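PDB 2DT8: DegV family protein from Thermus thermophilus, which binds a fatty acid, here palmitic acid, and also carries a zinc ion. Local coordinates for residues T46-K51 / I264-G269; P27-V30 / A35-R38. All blocks are in the same frame, centred on the assembly; numbering follows the deposited sequence.

Contact 1. Residues T46-K51 / I264-G269; sequences TEIFQK and IASHTG. With PLM (palmitic acid), chain C.
Ile48 and Phe49 of the helical segment 46-51 face the last turn of helix 262-268 and the glycine beyond it, with backbones far enough apart for side chains to fill the gap: the CA atoms of Ile48 and Ser266 lie 7.3 Å apart, those of Phe49 and Gly269 7.6 Å. Phe49 covers the most surface. Its CG lies anti to the carbonyl carbon (chi1 -55°), and the ring reaches across to the helix end, where CZ comes within 3.2 Å of Gly269 C. The same CZ touches Ala265 CB at 3.9 Å. At the ring edge, close to the ring plane, sits Ala265 O, 3.4 Å from Phe49 CZ; this oxygen already accepts the helical bond from Gly269 N, at 2.8 Å. Gly269 leaves the helical conformation with positive phi (94°), a conformation in which a beta carbon would collide with the Thr268 carbonyl oxygen, and which only glycine takes up easily. Ile48 works through its long branch: CG1 is anti to the carbonyl carbon and chi2 is extended (166°), bringing CD1 to 3.4 Å from Ser266 OG. That hydroxyl is hydrogen-bonded to Ala262 O one turn back, so the methyl meets a polar group whose bonding is supplied by its own helix. On the other side of helix 262-268 runs the palmitate. His267 lays one face of its imidazole against the chain, with CD2 3.5 Å from PLM C5, while its NE2 is hydrogen-bonded to Thr61 OG1; Ile264 CD1 and Thr268 CG2 touch the chain farther along. Hydrocarbon from Phe49 and Ile48 is thus set against polar groups of the helix end as well as Ala265 CB, while the other flank lies along the lipid chain.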
ATOM      1  N   THR A  46       8.333  10.028  10.481  1.00  4.63           N
ATOM      2  CA  THR A  46       8.729  11.271  11.144  1.00  4.46           C
ATOM      3  C   THR A  46      10.238  11.336  11.350  1.00  6.48           C
ATOM      4  O   THR A  46      10.855  12.387  11.129  1.00  5.30           O
ATOM      5  CB  THR A  46       8.015  11.411  12.504  1.00  5.73           C
ATOM      6  OG1 THR A  46       6.608  11.556  12.285  1.00  9.85           O
ATOM      7  CG2 THR A  46       8.528  12.634  13.265  1.00  7.85           C
ATOM      8  N   GLU A  47      10.835  10.219  11.763  1.00  5.00           N
ATOM      9  CA  GLU A  47      12.278  10.183  11.981  1.00  5.50           C
ATOM     10  C   GLU A  47      13.041  10.396  10.685  1.00  4.57           C
ATOM     11  O   GLU A  47      14.050  11.100  10.660  1.00  6.52           O
ATOM     12  CB  GLU A  47      12.693   8.854  12.620  1.00  7.33           C
ATOM     13  CG  GLU A  47      12.247   8.749  14.063  1.00  6.31           C
ATOM     14  CD  GLU A  47      12.432   7.358  14.644  1.00 10.15           C
ATOM     15  OE1 GLU A  47      12.073   6.368  13.974  1.00  9.71           O
ATOM     16  OE2 GLU A  47      12.931   7.268  15.779  1.00 11.26           O
ATOM     17  N   ILE A  48      12.574   9.771   9.610  1.00  5.02           N
ATOM     18  CA  ILE A  48      13.211   9.921   8.315  1.00  5.89           C
ATOM     19  C   ILE A  48      13.187  11.374   7.854  1.00  5.40           C
ATOM     20  O   ILE A  48      14.213  11.916   7.432  1.00  6.58           O
ATOM     21  CB  ILE A  48      12.488   9.059   7.265  1.00  4.14           C
ATOM     22  CG1 ILE A  48      12.783   7.585   7.543  1.00  7.72           C
ATOM     23  CG2 ILE A  48      12.913   9.461   5.847  1.00  6.59           C
ATOM     24  CD1 ILE A  48      11.881   6.623   6.793  1.00  8.00           C
ATOM     25  N   PHE A  49      12.027  12.017   7.952  1.00  4.50           N
ATOM     26  CA  PHE A  49      11.924  13.396   7.500  1.00  4.64           C
ATOM     27  C   PHE A  49      12.730  14.385   8.345  1.00  5.63           C
ATOM     28  O   PHE A  49      13.191  15.415   7.872  1.00  4.96           O
ATOM     29  CB  PHE A  49      10.453  13.805   7.383  1.00  5.00           C
ATOM     30  CG  PHE A  49       9.652  12.881   6.499  1.00  7.59           C
ATOM     31  CD1 PHE A  49      10.226  12.341   5.348  1.00  7.10           C
ATOM     32  CD2 PHE A  49       8.345  12.538   6.815  1.00  8.97           C
ATOM     33  CE1 PHE A  49       9.509  11.464   4.526  1.00 12.18           C
ATOM     34  CE2 PHE A  49       7.618  11.660   5.996  1.00 10.85           C
ATOM     35  CZ  PHE A  49       8.206  11.126   4.851  1.00 10.10           C
ATOM     36  N   GLN A  50      12.839  14.008   9.631  1.00  5.27           N
ATOM     37  CA  GLN A  50      13.612  14.859  10.517  1.00  6.06           C
ATOM     38  C   GLN A  50      15.090  14.853  10.120  1.00  8.40           C
ATOM     39  O   GLN A  50      15.786  15.857  10.204  1.00  7.38           O
ATOM     40  CB  GLN A  50      13.609  14.324  11.986  1.00  9.19           C
ATOM     41  CG  GLN A  50      14.554  15.080  12.923  1.00 14.95           C
ATOM     42  CD  GLN A  50      14.795  14.371  14.247  1.00 26.22           C
ATOM     43  OE1 GLN A  50      15.616  14.813  15.052  1.00 31.49           O
ATOM     44  NE2 GLN A  50      14.087  13.269  14.477  1.00 26.41           N
ATOM     45  N   LYS A  51      15.518  13.646   9.713  1.00  5.61           N
ATOM     46  CA  LYS A  51      16.899  13.534   9.283  1.00  7.40           C
ATOM     47  C   LYS A  51      17.193  14.310   7.973  1.00  9.21           C
ATOM     48  O   LYS A  51      18.231  14.963   7.799  1.00 10.03           O
ATOM     49  CB  LYS A  51      17.353  12.036   8.991  1.00 10.58           C
ATOM     50  CG  LYS A  51      17.435  11.175  10.237  1.00 16.82           C
ATOM     51  CD  LYS A  51      18.476  11.697  11.216  1.00 23.10           C
ATOM     52  CE  LYS A  51      18.698  10.700  12.347  1.00 23.46           C
ATOM     53  NZ  LYS A  51      19.644  11.229  13.371  1.00 28.59           N
ATOM     54  N   ILE A 264       7.222   2.943   2.634  1.00  3.68           N
ATOM     55  CA  ILE A 264       6.424   3.672   1.659  1.00  3.17           C
ATOM     56  C   ILE A 264       6.679   5.182   1.770  1.00  4.85           C
ATOM     57  O   ILE A 264       6.834   5.869   0.763  1.00  5.28           O
ATOM     58  CB  ILE A 264       4.908   3.405   1.847  1.00  3.88           C
ATOM     59  CG1 ILE A 264       4.601   1.929   1.598  1.00  4.23           C
ATOM     60  CG2 ILE A 264       4.098   4.297   0.896  1.00  5.10           C
ATOM     61  CD1 ILE A 264       4.815   1.481   0.160  1.00  6.71           C
ATOM     62  N   ALA A 265       6.739   5.695   2.998  1.00  4.33           N
ATOM     63  CA  ALA A 265       6.953   7.123   3.215  1.00  4.09           C
ATOM     64  C   ALA A 265       8.296   7.614   2.676  1.00  4.01           C
ATOM     65  O   ALA A 265       8.433   8.794   2.336  1.00  5.67           O
ATOM     66  CB  ALA A 265       6.842   7.448   4.699  1.00  5.56           C
ATOM     67  N   SER A 266       9.285   6.725   2.612  1.00  4.18           N
ATOM     68  CA  SER A 266      10.612   7.080   2.086  1.00  5.17           C
ATOM     69  C   SER A 266      10.523   7.477   0.612  1.00  3.69           C
ATOM     70  O   SER A 266      11.398   8.177   0.088  1.00  5.93           O
ATOM     71  CB  SER A 266      11.583   5.900   2.211  1.00  6.03           C
ATOM     72  OG  SER A 266      11.951   5.664   3.563  1.00  6.73           O
ATOM     73  N   HIS A 267       9.465   7.012  -0.052  1.00  4.77           N
ATOM     74  CA  HIS A 267       9.246   7.327  -1.459  1.00  4.04           C
ATOM     75  C   HIS A 267       8.197   8.400  -1.694  1.00  5.98           C
ATOM     76  O   HIS A 267       8.331   9.205  -2.607  1.00  6.70           O
ATOM     77  CB  HIS A 267       8.882   6.061  -2.216  1.00  5.12           C
ATOM     78  CG  HIS A 267      10.008   5.090  -2.284  1.00  4.45           C
ATOM     79  ND1 HIS A 267      10.996   5.156  -3.251  1.00  6.86           N
ATOM     80  CD2 HIS A 267      10.376   4.094  -1.445  1.00  5.24           C
ATOM     81  CE1 HIS A 267      11.915   4.248  -2.999  1.00  5.95           C
ATOM     82  NE2 HIS A 267      11.563   3.586  -1.904  1.00  6.57           N
ATOM     83  N   THR A 268       7.147   8.429  -0.883  1.00  5.20           N
ATOM     84  CA  THR A 268       6.126   9.464  -1.078  1.00  5.11           C
ATOM     85  C   THR A 268       6.550  10.804  -0.479  1.00  5.48           C
ATOM     86  O   THR A 268       6.274  11.869  -1.043  1.00  6.77           O
ATOM     87  CB  THR A 268       4.773   9.054  -0.470  1.00  5.34           C
ATOM     88  OG1 THR A 268       4.921   8.878   0.943  1.00  7.03           O
ATOM     89  CG2 THR A 268       4.268   7.746  -1.090  1.00  8.99           C
ATOM     90  N   GLY A 269       7.218  10.748   0.668  1.00  6.01           N
ATOM     91  CA  GLY A 269       7.677  11.963   1.307  1.00  5.61           C
ATOM     92  C   GLY A 269       6.720  12.502   2.350  1.00  5.75           C
ATOM     93  O   GLY A 269       5.695  11.884   2.636  1.00  6.31           O
TER
HETATM   94  C1  PLM C 701      11.876  -1.460  -2.170  1.00  8.51           C
HETATM   95  O1  PLM C 701      11.780  -2.503  -2.999  1.00  9.55           O
HETATM   96  O2  PLM C 701      12.971  -1.036  -1.868  1.00  8.95           O
HETATM   97  C2  PLM C 701      10.620  -0.816  -1.622  1.00  9.45           C
HETATM   98  C3  PLM C 701      10.091   0.195  -2.645  1.00  8.22           C
HETATM   99  C4  PLM C 701       8.847   0.901  -2.098  1.00  7.58           C
HETATM  100  C5  PLM C 701       8.319   1.870  -3.154  1.00  7.98           C
HETATM  101  C6  PLM C 701       7.022   2.520  -2.676  1.00  7.17           C
HETATM  102  C7  PLM C 701       6.551   3.503  -3.729  1.00  7.63           C
HETATM  103  C8  PLM C 701       5.171   4.009  -3.380  1.00 13.36           C
HETATM  104  C9  PLM C 701       4.603   4.717  -4.608  1.00 15.61           C
HETATM  105  CA  PLM C 701       3.555   5.724  -4.179  1.00 21.35           C
HETATM  106  CB  PLM C 701       2.232   4.993  -4.044  1.00 17.45           C
HETATM  107  CC  PLM C 701       1.860   4.916  -2.575  1.00 18.93           C
HETATM  108  CD  PLM C 701       0.485   5.529  -2.383  1.00 18.40           C
HETATM  109  CE  PLM C 701       0.188   5.619  -0.888  1.00 18.02           C
HETATM  110  CF  PLM C 701      -1.152   6.338  -0.668  1.00 20.33           C
HETATM  111  CG  PLM C 701      -2.305   5.369  -0.931  1.00 21.36           C

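Contact 2. Residues P27-V30 / A35-R38; sequences PLYV and AIYR
Two backbone hydrogen bonds join Val30 to Tyr37 and fix the register of the strands. Val30 N donates to Tyr37 O, and Tyr37 N returns the bond to Val30 O; both measure 2.8 Å, and both donors lie in the carbonyl plane of their acceptor, with nearly straight N-H...O angles of 169° and 164°. Beside this hydrogen-bonded pair, Tyr29 and Arg38 form a non-hydrogen-bonded pair, their CA atoms 4.7 Å apart. Weaker CA-H...O contacts supplement the bonds: Tyr29 CA lies 3.2 Å from Tyr37 O, and Ile36 CA 3.4 Å from Val30 O.

Side-chain packing is gathered round Tyr29. Its CB meets Ile36 CG2 at 3.6 Å, a methyl that also approaches the CD2 corner of the ring. With CG anti to the carbonyl carbon (chi1 -47°), the ring stands beside Arg38, whose aliphatic CG touches Tyr29 CE2 at 3.8 Å; the bend at chi3 then carries the guanidinium on, its plane steeply inclined to the ring. Replacing Tyr29 by an alanine is likely to strip Arg38 CG of its aromatic neighbour and to deprive Ile36 CG2 of the ring carbons beside it. Val30 and Tyr37 project to the other face of the sheet, where both side chains touch Ile43 and Val30 also meets helix 262-268.

Leu28, just before the bridged pairs, touches the bound palmitate. Antiparallel bridges between strands so close in sequence define a beta hairpin, here one built into a mixed sheet, where its first strand also pairs with strands 3-8 and 60-62 and borders the fatty-acid site of a DegV-family protein.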
ATOM      1  N   PRO A  27       9.497  -8.347   6.511  1.00  5.26           N
ATOM      2  CA  PRO A  27       9.878  -6.934   6.482  1.00  6.78           C
ATOM      3  C   PRO A  27      10.753  -6.438   5.351  1.00  5.05           C
ATOM      4  O   PRO A  27      11.561  -7.184   4.800  1.00  6.17           O
ATOM      5  CB  PRO A  27      10.576  -6.744   7.827  1.00  7.48           C
ATOM      6  CG  PRO A  27      11.264  -8.049   8.019  1.00 11.25           C
ATOM      7  CD  PRO A  27      10.195  -9.063   7.596  1.00  8.92           C
ATOM      8  N   LEU A  28      10.549  -5.170   4.998  1.00  5.69           N
ATOM      9  CA  LEU A  28      11.400  -4.479   4.043  1.00  3.46           C
ATOM     10  C   LEU A  28      12.235  -3.560   4.944  1.00  5.03           C
ATOM     11  O   LEU A  28      11.962  -3.445   6.157  1.00  5.28           O
ATOM     12  CB  LEU A  28      10.603  -3.675   3.014  1.00  4.70           C
ATOM     13  CG  LEU A  28      10.301  -4.510   1.757  1.00  4.40           C
ATOM     14  CD1 LEU A  28       9.092  -5.413   1.995  1.00  4.38           C
ATOM     15  CD2 LEU A  28      10.069  -3.600   0.559  1.00  3.84           C
ATOM     16  N   TYR A  29      13.240  -2.908   4.369  1.00  5.52           N
ATOM     17  CA  TYR A  29      14.148  -2.084   5.147  1.00  6.14           C
ATOM     18  C   TYR A  29      14.352  -0.687   4.626  1.00  5.76           C
ATOM     19  O   TYR A  29      14.228  -0.424   3.433  1.00  5.62           O
ATOM     20  CB  TYR A  29      15.520  -2.760   5.220  1.00  8.72           C
ATOM     21  CG  TYR A  29      15.449  -4.222   5.558  1.00 10.39           C
ATOM     22  CD1 TYR A  29      15.179  -5.174   4.574  1.00 12.70           C
ATOM     23  CD2 TYR A  29      15.605  -4.651   6.869  1.00 13.07           C
ATOM     24  CE1 TYR A  29      15.061  -6.527   4.894  1.00 12.94           C
ATOM     25  CE2 TYR A  29      15.489  -6.003   7.202  1.00 14.10           C
ATOM     26  CZ  TYR A  29      15.218  -6.927   6.210  1.00 14.32           C
ATOM     27  OH  TYR A  29      15.108  -8.256   6.534  1.00 18.06           O
ATOM     28  N   VAL A  30      14.694   0.194   5.555  1.00  5.83           N
ATOM     29  CA  VAL A  30      14.993   1.581   5.266  1.00  4.02           C
ATOM     30  C   VAL A  30      16.484   1.769   5.547  1.00  5.57           C
ATOM     31  O   VAL A  30      16.981   1.383   6.609  1.00  6.26           O
ATOM     32  CB  VAL A  30      14.195   2.528   6.177  1.00  4.37           C
ATOM     33  CG1 VAL A  30      14.589   3.962   5.896  1.00  8.12           C
ATOM     34  CG2 VAL A  30      12.707   2.333   5.949  1.00  5.32           C
ATOM     35  N   ALA A  35      22.804   3.295   8.378  1.00 10.77           N
ATOM     36  CA  ALA A  35      22.302   2.067   8.978  1.00  9.95           C
ATOM     37  C   ALA A  35      21.094   1.512   8.240  1.00  9.24           C
ATOM     38  O   ALA A  35      20.573   2.130   7.312  1.00 11.27           O
ATOM     39  CB  ALA A  35      21.965   2.298  10.443  1.00 13.90           C
ATOM     40  N   ILE A  36      20.672   0.328   8.657  1.00  7.93           N
ATOM     41  CA  ILE A  36      19.537  -0.354   8.044  1.00  7.50           C
ATOM     42  C   ILE A  36      18.520  -0.660   9.133  1.00  8.50           C
ATOM     43  O   ILE A  36      18.858  -1.279  10.141  1.00 10.03           O
ATOM     44  CB  ILE A  36      19.983  -1.669   7.405  1.00  7.62           C
ATOM     45  CG1 ILE A  36      21.071  -1.392   6.360  1.00 11.09           C
ATOM     46  CG2 ILE A  36      18.785  -2.369   6.777  1.00  9.67           C
ATOM     47  CD1 ILE A  36      21.705  -2.655   5.795  1.00 16.86           C
ATOM     48  N   TYR A  37      17.274  -0.250   8.904  1.00  5.71           N
ATOM     49  CA  TYR A  37      16.204  -0.414   9.877  1.00  6.82           C
ATOM     50  C   TYR A  37      14.995  -1.132   9.274  1.00  5.06           C
ATOM     51  O   TYR A  37      14.633  -0.934   8.121  1.00  5.98           O
ATOM     52  CB  TYR A  37      15.721   0.962  10.352  1.00  5.99           C
ATOM     53  CG  TYR A  37      16.795   1.833  10.954  1.00  9.19           C
ATOM     54  CD1 TYR A  37      17.177   1.675  12.285  1.00 12.26           C
ATOM     55  CD2 TYR A  37      17.434   2.814  10.195  1.00  9.07           C
ATOM     56  CE1 TYR A  37      18.163   2.473  12.849  1.00 14.15           C
ATOM     57  CE2 TYR A  37      18.431   3.618  10.750  1.00 10.29           C
ATOM     58  CZ  TYR A  37      18.783   3.438  12.078  1.00 12.89           C
ATOM     59  OH  TYR A  37      19.755   4.227  12.647  1.00 16.14           O
ATOM     60  N   ARG A  38      14.426  -2.008  10.121  1.00  6.00           N
ATOM     61  CA  ARG A  38      13.241  -2.710   9.667  1.00  5.53           C
ATOM     62  C   ARG A  38      11.977  -1.848   9.684  1.00  4.74           C
ATOM     63  O   ARG A  38      11.655  -1.188  10.664  1.00  5.97           O
ATOM     64  CB  ARG A  38      12.941  -3.846  10.640  1.00  7.46           C
ATOM     65  CG  ARG A  38      13.829  -5.062  10.478  1.00 13.16           C
ATOM     66  CD  ARG A  38      13.398  -6.210  11.363  1.00 21.28           C
ATOM     67  NE  ARG A  38      13.900  -6.133  12.732  1.00 27.45           N
ATOM     68  CZ  ARG A  38      13.125  -5.976  13.802  1.00 30.07           C
ATOM     69  NH1 ARG A  38      11.837  -6.268  13.739  1.00 36.31           N
ATOM     70  NH2 ARG A  38      13.632  -5.518  14.937  1.00 39.36           N
TER

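From the N terminus, strand 24-32 comes first; contact 2 closes the short turn that returns the chain as strand 35-38. The chain then runs through a loop into helix 45-53, where contact 1 opens, and 212 residues intervene before 264-269 closes it. The two contacts are therefore in series, one local and one very long-range, and neither encloses or crosses the other. They nevertheless meet in space, with centres 13 Å apart: Val30 CG1 lies 3.9 Å from both Ile48 CD1 and Ser266 OG. Together they tie the hairpin and its following helix to helix 262-268, which leads into strand 273-279 of the four-stranded sheet.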